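Acetylcholine-binding protein (Bulinus truncatus, PDB 2BJ0) probably binds acetylcholine as a soluble pentamer, being a snail homologue of the ligand-binding domain of nicotinic acetylcholine receptors. Local coordinates at residues F31-I36 and E163-P168; F170-A175 and I196-R201. All coordinates share one frame; numbering follows the deposited sequence.

Contact 1: F31-I36 and E163-P168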
loop_
_atom_site.group_PDB
_atom_site.type_symbol
_atom_site.label_atom_id
_atom_site.label_comp_id
_atom_site.label_asym_id
_atom_site.label_seq_id
_atom_site.Cartn_x
_atom_site.Cartn_y
_atom_site.Cartn_z
ATOM N N PHE A 31 15.051 22.449 6.324
ATOM C CA PHE A 31 14.438 21.906 5.129
ATOM C C PHE A 31 15.319 22.160 3.944
ATOM O O PHE A 31 16.072 23.131 3.910
ATOM C CB PHE A 31 13.044 22.521 4.877
ATOM C CG PHE A 31 12.055 22.256 5.963
ATOM C CD1 PHE A 31 11.285 21.093 5.954
ATOM C CD2 PHE A 31 11.864 23.174 6.983
ATOM C CE1 PHE A 31 10.372 20.832 6.945
ATOM C CE2 PHE A 31 10.943 22.923 7.976
ATOM C CZ PHE A 31 10.183 21.742 7.962
ATOM N N LYS A 32 15.213 21.280 2.963
ATOM C CA LYS A 32 15.847 21.470 1.685
ATOM C C LYS A 32 14.767 21.311 0.621
ATOM O O LYS A 32 14.226 20.203 0.437
ATOM C CB LYS A 32 16.954 20.424 1.458
ATOM C CG LYS A 32 18.108 20.464 2.475
ATOM C CD LYS A 32 19.061 21.599 2.121
ATOM C CE LYS A 32 19.806 22.044 3.332
ATOM N NZ LYS A 32 20.710 23.185 3.017
ATOM N N LEU A 33 14.457 22.397 -0.086
ATOM C CA LEU A 33 13.564 22.317 -1.218
ATOM C C LEU A 33 14.399 21.874 -2.411
ATOM O O LEU A 33 15.259 22.613 -2.852
ATOM C CB LEU A 33 12.812 23.642 -1.468
ATOM C CG LEU A 33 11.821 23.705 -2.642
ATOM C CD1 LEU A 33 10.687 22.691 -2.453
ATOM C CD2 LEU A 33 11.215 25.095 -2.815
ATOM N N MET A 34 14.151 20.644 -2.885
ATOM C CA MET A 34 14.977 20.001 -3.916
ATOM C C MET A 34 14.510 20.242 -5.345
ATOM O O MET A 34 15.327 20.350 -6.273
ATOM C CB MET A 34 15.038 18.488 -3.667
ATOM C CG MET A 34 15.504 18.103 -2.271
ATOM S SD MET A 34 17.202 18.599 -1.928
ATOM C CE MET A 34 18.102 17.546 -3.066
ATOM N N ASN A 35 13.199 20.284 -5.519
ATOM C CA ASN A 35 12.631 20.370 -6.824
ATOM C C ASN A 35 11.137 20.776 -6.700
ATOM O O ASN A 35 10.509 20.511 -5.687
ATOM C CB ASN A 35 12.738 19.022 -7.515
ATOM C CG ASN A 35 12.648 19.071 -9.016
ATOM O OD1 ASN A 35 12.365 20.117 -9.598
ATOM N ND2 ASN A 35 12.906 17.939 -9.666
ATOM N N ILE A 36 10.617 21.394 -7.710
ATOM C CA ILE A 36 9.187 21.690 -7.828
ATOM C C ILE A 36 8.819 20.808 -8.982
ATOM O O ILE A 36 9.222 21.085 -10.106
ATOM C CB ILE A 36 8.885 23.143 -8.114
ATOM C CG1 ILE A 36 9.171 24.022 -6.884
ATOM C CG2 ILE A 36 7.440 23.298 -8.552
ATOM C CD1 ILE A 36 8.925 25.493 -7.132
ATOM N N GLU A 163 19.534 25.550 -1.175
ATOM C CA GLU A 163 20.886 25.123 -1.469
ATOM C C GLU A 163 20.989 24.074 -2.598
ATOM O O GLU A 163 21.833 24.205 -3.494
ATOM C CB GLU A 163 21.566 24.604 -0.198
ATOM C CG GLU A 163 23.082 24.546 -0.332
ATOM C CD GLU A 163 23.782 23.990 0.891
ATOM O OE1 GLU A 163 23.158 23.849 1.966
ATOM O OE2 GLU A 163 24.989 23.686 0.775
ATOM N N TYR A 164 20.150 23.035 -2.551
ATOM C CA TYR A 164 20.256 21.940 -3.526
ATOM C C TYR A 164 19.194 21.974 -4.629
ATOM O O TYR A 164 19.036 21.006 -5.381
ATOM C CB TYR A 164 20.185 20.586 -2.816
ATOM C CG TYR A 164 21.227 20.336 -1.756
ATOM C CD1 TYR A 164 22.585 20.532 -2.015
ATOM C CD2 TYR A 164 20.863 19.862 -0.503
ATOM C CE1 TYR A 164 23.544 20.275 -1.029
ATOM C CE2 TYR A 164 21.808 19.612 0.481
ATOM C CZ TYR A 164 23.138 19.825 0.207
ATOM O OH TYR A 164 24.070 19.559 1.167
ATOM N N PHE A 165 18.464 23.082 -4.741
ATOM C CA PHE A 165 17.364 23.162 -5.685
ATOM C C PHE A 165 17.851 23.007 -7.139
ATOM O O PHE A 165 18.860 23.602 -7.522
ATOM C CB PHE A 165 16.587 24.471 -5.494
ATOM C CG PHE A 165 15.372 24.570 -6.356
ATOM C CD1 PHE A 165 15.461 25.066 -7.660
ATOM C CD2 PHE A 165 14.143 24.117 -5.893
ATOM C CE1 PHE A 165 14.334 25.122 -8.484
ATOM C CE2 PHE A 165 13.002 24.177 -6.709
ATOM C CZ PHE A 165 13.095 24.694 -7.997
ATOM N N ASP A 166 17.129 22.226 -7.949
ATOM C CA ASP A 166 17.512 21.998 -9.342
ATOM C C ASP A 166 16.247 21.655 -10.106
ATOM O O ASP A 166 15.599 20.656 -9.792
ATOM C CB ASP A 166 18.512 20.822 -9.396
ATOM C CG ASP A 166 19.288 20.715 -10.726
ATOM O OD1 ASP A 166 19.051 21.490 -11.696
ATOM O OD2 ASP A 166 20.196 19.847 -10.870
ATOM N N SER A 167 15.882 22.469 -11.098
ATOM C CA SER A 167 14.787 22.136 -12.002
ATOM C C SER A 167 15.062 22.681 -13.403
ATOM O O SER A 167 15.531 23.802 -13.508
ATOM C CB SER A 167 13.477 22.729 -11.469
ATOM O OG SER A 167 12.458 22.722 -12.461
ATOM N N PRO A 168 14.798 21.913 -14.465
ATOM C CA PRO A 168 14.819 22.463 -15.816
ATOM C C PRO A 168 13.586 23.298 -16.132
ATOM O O PRO A 168 13.603 24.054 -17.095
ATOM C CB PRO A 168 14.874 21.222 -16.712
ATOM C CG PRO A 168 14.206 20.154 -15.927
ATOM C CD PRO A 168 14.520 20.463 -14.482
HETATM O O HOH W 1 17.646 22.725 -1.498
HETATM O O HOH W 2 17.933 18.815 -6.528
#
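The Phe-165 ring lies against strand 31-36, between Leu-33 and Ile-36, and fills the apolar centre of the contact. With CG anti to the backbone N (chi1 -175°), it lies beside Leu-33, the two side chains pointing the same way, and Phe-165 CD2 comes 4.0 Å from Leu-33 CG. Farther along, Ile-36 CG1 meets the ring in its plane, at the edge, 3.8 Å from Phe-165 CE2. Leu-172 packs on Phe-165, and Phe-198 and Phe-200 on Ile-36.

Next comes Met-34, whose CB leaves the backbone away from the loop; bends at chi2 and chi3 return the sulfur to it. SD sits at the edge of the Tyr-164 ring, 5.3 Å from the centroid and 75° off the normal, a Met-aromatic contact. Met-34 and Asn-35 form a classic beta bulge opposite Val-49, and Met-34 O accepts a bond from Asp-166 N at 3.1 Å (N-H...O 151°). A water bridges Leu-33 O and Tyr-164 N.

At the polar edge Lys-32 CD lies 3.6 Å from Tyr-164 CD2. Lys-32 NZ then forms a salt bridge to Glu-163 OE1, 2.7 Å away, on the anti side of the carboxylate. Replacing Lys-32 with a methionine would probably leave the Glu-163 and Glu-156 carboxylates without their shared cation. The loop between strands 149-153 and 170-183 corresponds to loop F of this receptor family, at the subunit interface; Tyr-164 OH bonds to Ser-185 N of the second subunit, beside the vicinal cysteines of loop C. Gripped by Glu-163, Glu-156 and Asn-160 O, the Lys-32 charge is probably well compensated where the loop meets that neighbour.

Contact 2: F170-A175 and I196-R201; sequences FDLLSA and ITFAFR
Strands 170-175 and 196-201 run antiparallel, their axes approaching to 4.5 Å with 152° between directions, with Asp-171 and Arg-201 as a hydrogen-bonded pair and a classic beta bulge where Leu-173 and Ser-174 both face Ala-199.

On the side of the strands carrying Asp-171, the Arg-201 chain is extended from CG to NE and crosses the aspartate obliquely. Arg-201 NE donates to Asp-171 OD2 at 3.2 Å in a nearly straight hydrogen bond (N-H...O 168°) that is part of a salt bridge. The oxygen lies in the guanidinium plane but is approached on its anti side, and the two flat groups are steeply inclined to each other. Leu-173 CD2 sits over the centre of one guanidinium face, 3.8 Å from Arg-201 CZ, while NH1 bonds to Glu-130 O. At the bulge Leu-173 N gives a 2.8 Å bond to Ala-199 O, Ser-174 N adds a weak one to the same oxygen, and Ala-199 N returns a bond to Ser-174 O.

The segments belong to strands 170-183 and 190-202, a hairpin at one edge of a four-stranded sheet in the immunoglobulin-like sandwich of the ligand-binding domain; the tip of the hairpin carries the vicinal disulfide Cys-186–Cys-187.

Toward the sandwich interior, the edge of the Phe-200 ring is directed at the face of Phe-170 in an offset edge-to-face pair, centroids 5.5 Å apart and planes at 75°. With its CG between the backbone N and the carbonyl carbon, Phe-200 lays its ring alongside Phe-170, bringing Phe-200 CE2 to 3.7 Å from Phe-170 CD1. Leu-172 crosses Phe-198 at about a right angle, Leu-172 CD1 lying 3.9 Å from Phe-198 CD2, and Ala-175 CB rests 3.9 Å from Phe-198 CB.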
loop_
_atom_site.group_PDB
_atom_site.type_symbol
_atom_site.label_atom_id
_atom_site.label_comp_id
_atom_site.label_asym_id
_atom_site.label_seq_id
_atom_site.Cartn_x
_atom_site.Cartn_y
_atom_site.Cartn_z
ATOM N N PHE A 170 11.562 25.250 -13.528
ATOM C CA PHE A 170 11.253 26.406 -12.663
ATOM C C PHE A 170 12.476 27.075 -12.083
ATOM O O PHE A 170 13.464 26.407 -11.833
ATOM C CB PHE A 170 10.326 25.974 -11.512
ATOM C CG PHE A 170 9.085 25.256 -11.972
ATOM C CD1 PHE A 170 8.002 25.968 -12.491
ATOM C CD2 PHE A 170 9.011 23.867 -11.918
ATOM C CE1 PHE A 170 6.852 25.295 -12.951
ATOM C CE2 PHE A 170 7.861 23.186 -12.360
ATOM C CZ PHE A 170 6.800 23.892 -12.887
ATOM N N ASP A 171 12.397 28.395 -11.858
ATOM C CA ASP A 171 13.416 29.163 -11.131
ATOM C C ASP A 171 12.902 29.336 -9.712
ATOM O O ASP A 171 11.817 29.864 -9.531
ATOM C CB ASP A 171 13.551 30.603 -11.687
ATOM C CG ASP A 171 14.308 30.689 -12.994
ATOM O OD1 ASP A 171 15.347 29.999 -13.162
ATOM O OD2 ASP A 171 13.929 31.444 -13.931
ATOM N N LEU A 172 13.665 28.927 -8.707
ATOM C CA LEU A 172 13.308 29.251 -7.352
ATOM C C LEU A 172 13.864 30.635 -6.996
ATOM O O LEU A 172 15.074 30.819 -6.949
ATOM C CB LEU A 172 13.885 28.217 -6.397
ATOM C CG LEU A 172 13.594 28.352 -4.911
ATOM C CD1 LEU A 172 12.095 28.311 -4.615
ATOM C CD2 LEU A 172 14.303 27.212 -4.215
ATOM N N LEU A 173 12.990 31.578 -6.702
ATOM C CA LEU A 173 13.426 32.961 -6.424
ATOM C C LEU A 173 13.924 33.164 -5.007
ATOM O O LEU A 173 14.950 33.795 -4.809
ATOM C CB LEU A 173 12.307 33.973 -6.769
ATOM C CG LEU A 173 11.825 33.815 -8.221
ATOM C CD1 LEU A 173 10.575 34.625 -8.523
ATOM C CD2 LEU A 173 12.929 34.119 -9.216
ATOM N N SER A 174 13.197 32.639 -4.016
ATOM C CA SER A 174 13.563 32.783 -2.598
ATOM C C SER A 174 12.862 31.737 -1.772
ATOM O O SER A 174 11.886 31.145 -2.224
ATOM C CB SER A 174 13.097 34.124 -2.070
ATOM O OG SER A 174 11.726 34.262 -2.370
ATOM N N ALA A 175 13.349 31.539 -0.554
ATOM C CA ALA A 175 12.780 30.564 0.356
ATOM C C ALA A 175 13.241 30.896 1.745
ATOM O O ALA A 175 14.430 31.087 1.970
ATOM C CB ALA A 175 13.220 29.121 -0.035
ATOM N N ILE A 196 7.177 27.220 5.788
ATOM C CA ILE A 196 8.066 27.522 4.685
ATOM C C ILE A 196 7.365 28.403 3.660
ATOM O O ILE A 196 6.271 28.087 3.221
ATOM C CB ILE A 196 8.592 26.238 4.005
ATOM C CG1 ILE A 196 9.301 25.348 5.021
ATOM C CG2 ILE A 196 9.550 26.587 2.889
ATOM C CD1 ILE A 196 9.465 23.935 4.525
ATOM N N THR A 197 8.003 29.508 3.290
ATOM C CA THR A 197 7.488 30.384 2.257
ATOM C C THR A 197 8.522 30.442 1.130
ATOM O O THR A 197 9.699 30.668 1.379
ATOM C CB THR A 197 7.217 31.797 2.846
ATOM O OG1 THR A 197 6.187 31.697 3.847
ATOM C CG2 THR A 197 6.592 32.685 1.804
ATOM N N PHE A 198 8.087 30.181 -0.097
ATOM C CA PHE A 198 8.971 30.288 -1.227
ATOM C C PHE A 198 8.279 30.970 -2.395
ATOM O O PHE A 198 7.043 30.994 -2.473
ATOM C CB PHE A 198 9.621 28.931 -1.594
ATOM C CG PHE A 198 8.647 27.884 -2.082
ATOM C CD1 PHE A 198 7.971 27.074 -1.181
ATOM C CD2 PHE A 198 8.427 27.708 -3.445
ATOM C CE1 PHE A 198 7.072 26.099 -1.650
ATOM C CE2 PHE A 198 7.516 26.726 -3.925
ATOM C CZ PHE A 198 6.855 25.944 -3.025
ATOM N N ALA A 199 9.084 31.596 -3.254
ATOM C CA ALA A 199 8.612 32.175 -4.484
ATOM C C ALA A 199 9.296 31.473 -5.633
ATOM O O ALA A 199 10.482 31.218 -5.581
ATOM C CB ALA A 199 8.941 33.677 -4.523
ATOM N N PHE A 200 8.541 31.156 -6.673
ATOM C CA PHE A 200 9.099 30.516 -7.850
ATOM C C PHE A 200 8.385 30.977 -9.120
ATOM O O PHE A 200 7.262 31.453 -9.060
ATOM C CB PHE A 200 9.019 28.977 -7.704
ATOM C CG PHE A 200 7.652 28.386 -7.992
ATOM C CD1 PHE A 200 6.617 28.513 -7.080
ATOM C CD2 PHE A 200 7.432 27.657 -9.157
ATOM C CE1 PHE A 200 5.370 27.963 -7.351
ATOM C CE2 PHE A 200 6.200 27.094 -9.428
ATOM C CZ PHE A 200 5.169 27.248 -8.533
ATOM N N ARG A 201 9.007 30.787 -10.276
ATOM C CA ARG A 201 8.376 31.157 -11.530
ATOM C C ARG A 201 8.718 30.129 -12.614
ATOM O O ARG A 201 9.619 29.341 -12.422
ATOM C CB ARG A 201 8.811 32.579 -11.932
ATOM C CG ARG A 201 10.314 32.712 -12.169
ATOM C CD ARG A 201 10.760 33.979 -12.912
ATOM N NE ARG A 201 12.214 33.964 -13.101
ATOM C CZ ARG A 201 13.007 35.013 -12.900
ATOM N NH1 ARG A 201 12.498 36.171 -12.488
ATOM N NH2 ARG A 201 14.314 34.896 -13.079
#

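Overall arrangement
After the N-terminal helix 4-12 the chain forms strand 25-40, then passes through most of the domain before segment 163-168 returns to it: contact 1 closes this loop of 126 residues. Contact 2 opens only afterwards, at residue 170, and closes a short hairpin loop of 20 residues. The two are therefore in series, neither nested nor crossing. In space their centres lie 10 Å apart and they touch: Ile-36 CD1 is 3.3 Å from Phe-200 CG, and Phe-165 CD2 is 3.5 Å from Leu-172 CD2. Contact 1 ties a loop to one sheet, contact 2 pairs strands 170-183 and 190-202 of the other, and this packing joins the two.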